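Local atomic coordinates of deoxyhypusine synthase, putative (Entamoeba histolytica, PDB entry 7L9R), a protein that probably catalyses the NAD-dependent transfer of the aminobutyl group of spermidine to a specific lysine of the translation factor eIF5A, forming deoxyhypusine. Residues Met64-Pro69 with Lys85-Ile89; Asn59-Lys63 with Ser321-Lys325. All coordinates share one frame; numbering follows the deposited sequence.

Contact 1 of 2, residues Met64-Pro69 with Lys85-Ile89; sequences MLTWQP and KRCTI
M64 and C87 meet where a helix ends beside strand 87-93, and a single water carries the polar link between them. The water donates to M64 O (2.8 Å) and to W67 O, and accepts the backbone N-H of C87 (3.0 Å between water oxygen and C87 N). W67 is the first residue to leave helical geometry, so the water joins a last-turn carbonyl, the carbonyl just beyond the helix and the N-H of C87, and one water satisfies three backbone groups where the helix stops. Beside this bridge the backbone of M64 is close to that of C87, its O lying 3.3 Å from C87 CB.

The apolar contacts centre on the CD1 methyl of I89, which reaches L65 CD2 at 3.7 Å, the two side chains crossing at about a right angle, and also touches M64 CB. The indole of W67 swings out opposite the backbone N (chi1 -179°), which places its CE3 against R86 CA at 3.7 Å, at the ring's edge near its plane. P69 N lies over one face of the same indole, offset toward the rim, while P69 CG rests on K85 CB (3.6 Å). The ammonium of K85 leads away to the carbonyls of R83 and D81 and to the ring of Y77.

Around this junction, M64, W67 and C87 all lean on F289 of strand 289-294, M64 also touches I266 of strand 262-268, and helix 71-76 borders W67 and P69.

Contact 2 of 2, residues Asn59-Lys63 with Ser321-Lys325; sequences NIINK and SENVK
K63 and E322 form a salt bridge between helix 51-66 and strand 322-327, the outermost strand on its side of the six-stranded parallel sheet, which has a strand order of 3-2-1-4-5-6, as in Rossmann-like folds. The pairing is lopsided: K63 NZ donates to the syn lone pair of E322 OE2 at 2.8 Å, whereas its bond to E322 OE1 is weak at 3.3 Å. The lysine, extended beyond CG, crosses the glutamate at about a right angle and brings its methylenes along with its charge, K63 CE lying 3.4 Å from E322 OE2. K63 is exposed, so solvent probably tempers the attraction.

Inward, the same carboxylate borders an apolar side chain, with E322 OE2 3.8 Å from I60 CG1. The CD1 end of I60 then continues along the strand, touching the backbone carbonyl carbon of N323 and meeting V324 CG1 at 3.7 Å. CG1 of V324 lies between its own backbone N and carbonyl carbon (chi1 61°), the position from which it reaches the isoleucine. F289 and V291 of the adjoining strand also pack on I60, and R56 and A57, earlier in the helix, border V324. The axes of helix segment 59-63 and strand segment 322-325 pass 9.3 Å apart, their directions 141° apart.

On the strand itself, N323 ND2 donates to S321 OG, 8° out of the amide plane of N323, and that hydroxyl is also hydrogen-bonded to A287 O.

In the fold
Both contacts illustrate how one helix can be secured to a parallel sheet at several points by different means. Helix 51-66 meets the outermost strand 322-327 in contact 2 and, at its C-terminal end, the more central strand 87-93 in contact 1; the centres of the two contacts lie 12 Å apart. F289, on strand 289-294, packs against M64 of the first and I60 of the second, linking their apolar parts. Contact 1 is buried, and its polar groups are joined through a water held by backbone atoms rather than by charge. Contact 2 is partly buried, with a salt bridge toward its exposed side and aliphatic packing behind. Contact 1 is also much closer in sequence.

Contact 1 of 2, residues Met64-Pro69 with Lys85-Ile89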
ATOM      1  N   MET B  64      -9.073   1.505  29.562  1.00 66.72           N
ATOM      2  CA  MET B  64     -10.157   2.473  29.400  1.00 68.48           C
ATOM      3  C   MET B  64     -11.333   2.116  30.298  1.00 59.51           C
ATOM      4  O   MET B  64     -11.894   2.978  30.982  1.00 61.71           O
ATOM      5  CB  MET B  64     -10.628   2.539  27.943  1.00 59.18           C
ATOM      6  CG  MET B  64      -9.590   2.889  26.898  1.00 61.77           C
ATOM      7  SD  MET B  64     -10.363   2.891  25.254  1.00 55.80           S
ATOM      8  CE  MET B  64      -8.940   3.029  24.177  1.00 51.86           C
ATOM      9  N   LEU B  65     -11.720   0.840  30.298  1.00 58.52           N
ATOM     10  CA  LEU B  65     -12.917   0.415  31.014  1.00 65.17           C
ATOM     11  C   LEU B  65     -12.735   0.472  32.526  1.00 66.96           C
ATOM     12  O   LEU B  65     -13.694   0.767  33.247  1.00 73.98           O
ATOM     13  CB  LEU B  65     -13.305  -0.999  30.578  1.00 64.70           C
ATOM     14  CG  LEU B  65     -13.633  -1.157  29.090  1.00 58.17           C
ATOM     15  CD1 LEU B  65     -13.704  -2.619  28.692  1.00 55.87           C
ATOM     16  CD2 LEU B  65     -14.937  -0.453  28.754  1.00 60.44           C
ATOM     17  N   THR B  66     -11.526   0.208  33.025  1.00 67.10           N
ATOM     18  CA  THR B  66     -11.280   0.106  34.462  1.00 67.78           C
ATOM     19  C   THR B  66     -10.678   1.362  35.075  1.00 67.42           C
ATOM     20  O   THR B  66     -10.448   1.384  36.288  1.00 71.13           O
ATOM     21  CB  THR B  66     -10.354  -1.078  34.765  1.00 67.97           C
ATOM     22  OG1 THR B  66      -9.067  -0.841  34.180  1.00 73.44           O
ATOM     23  CG2 THR B  66     -10.925  -2.366  34.207  1.00 56.73           C
ATOM     24  N   TRP B  67     -10.399   2.395  34.281  1.00 74.67           N
ATOM     25  CA  TRP B  67      -9.713   3.567  34.812  1.00 74.11           C
ATOM     26  C   TRP B  67     -10.527   4.228  35.921  1.00 74.76           C
ATOM     27  O   TRP B  67     -11.745   4.396  35.810  1.00 72.21           O
ATOM     28  CB  TRP B  67      -9.438   4.584  33.705  1.00 66.09           C
ATOM     29  CG  TRP B  67      -8.705   5.798  34.211  1.00 68.84           C
ATOM     30  CD1 TRP B  67      -7.355   5.982  34.237  1.00 66.19           C
ATOM     31  CD2 TRP B  67      -9.280   6.981  34.791  1.00 73.94           C
ATOM     32  NE1 TRP B  67      -7.051   7.205  34.782  1.00 77.82           N
ATOM     33  CE2 TRP B  67      -8.215   7.838  35.130  1.00 79.49           C
ATOM     34  CE3 TRP B  67     -10.590   7.398  35.047  1.00 76.74           C
ATOM     35  CZ2 TRP B  67      -8.418   9.089  35.713  1.00 79.45           C
ATOM     36  CZ3 TRP B  67     -10.788   8.642  35.626  1.00 77.74           C
ATOM     37  CH2 TRP B  67      -9.708   9.471  35.953  1.00 80.42           C
ATOM     38  N   GLN B  68      -9.834   4.633  36.981  1.00 74.28           N
ATOM     39  CA  GLN B  68     -10.411   5.342  38.113  1.00 77.42           C
ATOM     40  C   GLN B  68      -9.485   6.486  38.493  1.00 87.10           C
ATOM     41  O   GLN B  68      -8.267   6.391  38.293  1.00 87.12           O
ATOM     42  CB  GLN B  68     -10.603   4.430  39.333  1.00 78.57           C
ATOM     43  CG  GLN B  68     -11.594   3.296  39.162  1.00 77.60           C
ATOM     44  CD  GLN B  68     -11.751   2.487  40.444  1.00 82.85           C
ATOM     45  OE1 GLN B  68     -11.625   3.023  41.547  1.00 85.19           O
ATOM     46  NE2 GLN B  68     -12.022   1.196  40.302  1.00 83.12           N
ATOM     47  N   PRO B  69     -10.024   7.571  39.051  1.00 87.20           N
ATOM     48  CA  PRO B  69      -9.151   8.661  39.496  1.00 89.17           C
ATOM     49  C   PRO B  69      -8.281   8.208  40.653  1.00 97.22           C
ATOM     50  O   PRO B  69      -8.713   7.437  41.515  1.00 96.28           O
ATOM     51  CB  PRO B  69     -10.131   9.757  39.934  1.00 91.86           C
ATOM     52  CG  PRO B  69     -11.445   9.377  39.349  1.00 91.36           C
ATOM     53  CD  PRO B  69     -11.446   7.882  39.271  1.00 88.17           C
ATOM     54  N   LYS B  85     -16.644  10.308  36.992  1.00 79.17           N
ATOM     55  CA  LYS B  85     -15.187  10.280  37.093  1.00 73.97           C
ATOM     56  C   LYS B  85     -14.683   8.956  36.528  1.00 76.77           C
ATOM     57  O   LYS B  85     -14.325   8.022  37.246  1.00 79.54           O
ATOM     58  CB  LYS B  85     -14.749  10.504  38.532  1.00 79.25           C
ATOM     59  CG  LYS B  85     -15.248  11.816  39.120  1.00 84.06           C
ATOM     60  CD  LYS B  85     -14.959  12.973  38.186  1.00 78.76           C
ATOM     61  CE  LYS B  85     -15.248  14.319  38.840  1.00 90.47           C
ATOM     62  NZ  LYS B  85     -16.676  14.480  39.232  1.00 91.15           N
ATOM     63  N   ARG B  86     -14.661   8.888  35.199  1.00 73.55           N
ATOM     64  CA  ARG B  86     -14.213   7.703  34.482  1.00 68.87           C
ATOM     65  C   ARG B  86     -13.728   8.126  33.100  1.00 73.81           C
ATOM     66  O   ARG B  86     -13.728   9.310  32.752  1.00 72.81           O
ATOM     67  CB  ARG B  86     -15.328   6.663  34.376  1.00 71.55           C
ATOM     68  CG  ARG B  86     -16.484   7.112  33.507  1.00 67.06           C
ATOM     69  CD  ARG B  86     -17.537   6.036  33.424  1.00 68.39           C
ATOM     70  NE  ARG B  86     -18.553   6.353  32.432  1.00 70.24           N
ATOM     71  CZ  ARG B  86     -19.481   5.502  32.017  1.00 73.23           C
ATOM     72  NH1 ARG B  86     -19.551   4.271  32.498  1.00 68.58           N
ATOM     73  NH2 ARG B  86     -20.351   5.892  31.089  1.00 74.31           N
ATOM     74  N   CYS B  87     -13.320   7.141  32.310  1.00 68.24           N
ATOM     75  CA  CYS B  87     -12.822   7.378  30.965  1.00 65.74           C
ATOM     76  C   CYS B  87     -13.997   7.442  29.995  1.00 62.65           C
ATOM     77  O   CYS B  87     -14.813   6.517  29.944  1.00 61.35           O
ATOM     78  CB  CYS B  87     -11.845   6.275  30.559  1.00 58.02           C
ATOM     79  SG  CYS B  87     -11.091   6.503  28.934  1.00 66.13           S
ATOM     80  N   THR B  88     -14.090   8.538  29.243  1.00 62.91           N
ATOM     81  CA  THR B  88     -15.036   8.635  28.139  1.00 59.52           C
ATOM     82  C   THR B  88     -14.465   7.876  26.946  1.00 53.93           C
ATOM     83  O   THR B  88     -13.269   7.976  26.659  1.00 58.73           O
ATOM     84  CB  THR B  88     -15.301  10.099  27.772  1.00 59.35           C
ATOM     85  OG1 THR B  88     -15.821  10.803  28.908  1.00 67.55           O
ATOM     86  CG2 THR B  88     -16.312  10.188  26.643  1.00 60.14           C
ATOM     87  N   ILE B  89     -15.298   7.081  26.282  1.00 47.37           N
ATOM     88  CA  ILE B  89     -14.837   6.167  25.242  1.00 52.63           C
ATOM     89  C   ILE B  89     -15.516   6.507  23.922  1.00 53.88           C
ATOM     90  O   ILE B  89     -16.750   6.513  23.833  1.00 52.33           O
ATOM     91  CB  ILE B  89     -15.086   4.699  25.628  1.00 51.80           C
ATOM     92  CG1 ILE B  89     -14.385   4.388  26.955  1.00 55.99           C
ATOM     93  CG2 ILE B  89     -14.613   3.772  24.522  1.00 46.81           C
ATOM     94  CD1 ILE B  89     -14.463   2.945  27.371  1.00 52.68           C
TER
HETATM   95  O   HOH W   1     -12.789   4.385  33.276  1.00 58.27           O

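Contact 2 of 2, residues Asn59-Lys63 with Ser321-Lys325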
ATOM      1  N   ASN B  59      -4.903  -4.829  26.201  1.00 56.93           N
ATOM      2  CA  ASN B  59      -4.538  -4.222  27.477  1.00 60.57           C
ATOM      3  C   ASN B  59      -5.016  -2.775  27.564  1.00 60.68           C
ATOM      4  O   ASN B  59      -5.538  -2.349  28.601  1.00 61.18           O
ATOM      5  CB  ASN B  59      -3.026  -4.305  27.689  1.00 61.83           C
ATOM      6  CG  ASN B  59      -2.532  -5.738  27.816  1.00 77.92           C
ATOM      7  OD1 ASN B  59      -3.287  -6.639  28.196  1.00 84.99           O
ATOM      8  ND2 ASN B  59      -1.254  -5.953  27.520  1.00 80.54           N
ATOM      9  N   ILE B  60      -4.872  -2.015  26.475  1.00 57.92           N
ATOM     10  CA  ILE B  60      -5.210  -0.595  26.507  1.00 60.76           C
ATOM     11  C   ILE B  60      -6.718  -0.396  26.637  1.00 58.91           C
ATOM     12  O   ILE B  60      -7.175   0.496  27.363  1.00 61.04           O
ATOM     13  CB  ILE B  60      -4.640   0.114  25.262  1.00 61.11           C
ATOM     14  CG1 ILE B  60      -3.115   0.203  25.356  1.00 63.50           C
ATOM     15  CG2 ILE B  60      -5.237   1.510  25.096  1.00 56.35           C
ATOM     16  CD1 ILE B  60      -2.444   0.623  24.061  1.00 64.71           C
ATOM     17  N   ILE B  61      -7.514  -1.219  25.947  1.00 61.03           N
ATOM     18  CA  ILE B  61      -8.966  -1.073  26.026  1.00 59.29           C
ATOM     19  C   ILE B  61      -9.460  -1.405  27.429  1.00 54.62           C
ATOM     20  O   ILE B  61     -10.301  -0.690  27.986  1.00 62.59           O
ATOM     21  CB  ILE B  61      -9.657  -1.934  24.950  1.00 55.09           C
ATOM     22  CG1 ILE B  61      -9.447  -1.316  23.567  1.00 49.36           C
ATOM     23  CG2 ILE B  61     -11.152  -2.052  25.224  1.00 47.51           C
ATOM     24  CD1 ILE B  61      -9.932  -2.182  22.420  1.00 50.26           C
ATOM     25  N   ASN B  62      -8.923  -2.466  28.040  1.00 57.46           N
ATOM     26  CA  ASN B  62      -9.300  -2.779  29.418  1.00 60.70           C
ATOM     27  C   ASN B  62      -8.919  -1.659  30.374  1.00 62.44           C
ATOM     28  O   ASN B  62      -9.616  -1.429  31.370  1.00 62.96           O
ATOM     29  CB  ASN B  62      -8.659  -4.094  29.861  1.00 58.32           C
ATOM     30  CG  ASN B  62      -9.361  -5.303  29.290  1.00 57.36           C
ATOM     31  OD1 ASN B  62     -10.580  -5.307  29.122  1.00 61.77           O
ATOM     32  ND2 ASN B  62      -8.591  -6.331  28.966  1.00 58.67           N
ATOM     33  N   LYS B  63      -7.824  -0.946  30.092  1.00 58.66           N
ATOM     34  CA  LYS B  63      -7.478   0.211  30.910  1.00 64.02           C
ATOM     35  C   LYS B  63      -8.514   1.324  30.765  1.00 66.88           C
ATOM     36  O   LYS B  63      -8.814   2.024  31.739  1.00 65.90           O
ATOM     37  CB  LYS B  63      -6.084   0.716  30.546  1.00 69.72           C
ATOM     38  CG  LYS B  63      -4.956  -0.218  30.958  1.00 68.10           C
ATOM     39  CD  LYS B  63      -3.601   0.418  30.703  1.00 78.18           C
ATOM     40  CE  LYS B  63      -2.469  -0.565  30.946  1.00 84.09           C
ATOM     41  NZ  LYS B  63      -1.143   0.119  30.956  1.00 85.78           N
ATOM     42  N   SER B 321       0.307   9.773  26.585  1.00114.11           N
ATOM     43  CA  SER B 321      -0.669   8.937  25.896  1.00105.07           C
ATOM     44  C   SER B 321      -0.175   7.500  25.746  1.00 98.54           C
ATOM     45  O   SER B 321       1.012   7.247  25.518  1.00 97.46           O
ATOM     46  CB  SER B 321      -0.982   9.523  24.517  1.00 98.09           C
ATOM     47  OG  SER B 321      -1.819   8.653  23.766  1.00 96.28           O
ATOM     48  N   GLU B 322      -1.104   6.554  25.889  1.00 88.34           N
ATOM     49  CA  GLU B 322      -0.852   5.129  25.695  1.00 89.03           C
ATOM     50  C   GLU B 322      -1.652   4.665  24.481  1.00 79.48           C
ATOM     51  O   GLU B 322      -2.885   4.569  24.540  1.00 70.91           O
ATOM     52  CB  GLU B 322      -1.231   4.332  26.941  1.00 83.47           C
ATOM     53  CG  GLU B 322      -0.390   3.094  27.156  1.00 90.66           C
ATOM     54  CD  GLU B 322      -0.767   2.359  28.422  1.00 94.14           C
ATOM     55  OE1 GLU B 322      -0.889   3.027  29.472  1.00 93.16           O
ATOM     56  OE2 GLU B 322      -0.938   1.121  28.369  1.00 90.43           O
ATOM     57  N   ASN B 323      -0.957   4.368  23.387  1.00 73.01           N
ATOM     58  CA  ASN B 323      -1.632   4.051  22.141  1.00 73.98           C
ATOM     59  C   ASN B 323      -0.918   2.919  21.422  1.00 66.54           C
ATOM     60  O   ASN B 323       0.226   2.575  21.730  1.00 67.44           O
ATOM     61  CB  ASN B 323      -1.733   5.281  21.227  1.00 68.70           C
ATOM     62  CG  ASN B 323      -0.392   5.928  20.971  1.00 85.23           C
ATOM     63  OD1 ASN B 323       0.359   5.496  20.095  1.00 86.90           O
ATOM     64  ND2 ASN B 323      -0.078   6.972  21.736  1.00 81.97           N
ATOM     65  N   VAL B 324      -1.624   2.328  20.463  1.00 63.44           N
ATOM     66  CA  VAL B 324      -1.082   1.257  19.638  1.00 60.65           C
ATOM     67  C   VAL B 324      -1.786   1.298  18.291  1.00 54.76           C
ATOM     68  O   VAL B 324      -2.975   1.622  18.203  1.00 56.06           O
ATOM     69  CB  VAL B 324      -1.237  -0.127  20.314  1.00 64.21           C
ATOM     70  CG1 VAL B 324      -2.705  -0.454  20.543  1.00 58.60           C
ATOM     71  CG2 VAL B 324      -0.561  -1.218  19.485  1.00 55.07           C
ATOM     72  N   LYS B 325      -1.037   1.001  17.236  1.00 53.56           N
ATOM     73  CA  LYS B 325      -1.587   0.800  15.905  1.00 55.55           C
ATOM     74  C   LYS B 325      -1.528  -0.684  15.590  1.00 58.22           C
ATOM     75  O   LYS B 325      -0.469  -1.307  15.722  1.00 62.88           O
ATOM     76  CB  LYS B 325      -0.818   1.607  14.854  1.00 53.62           C
TER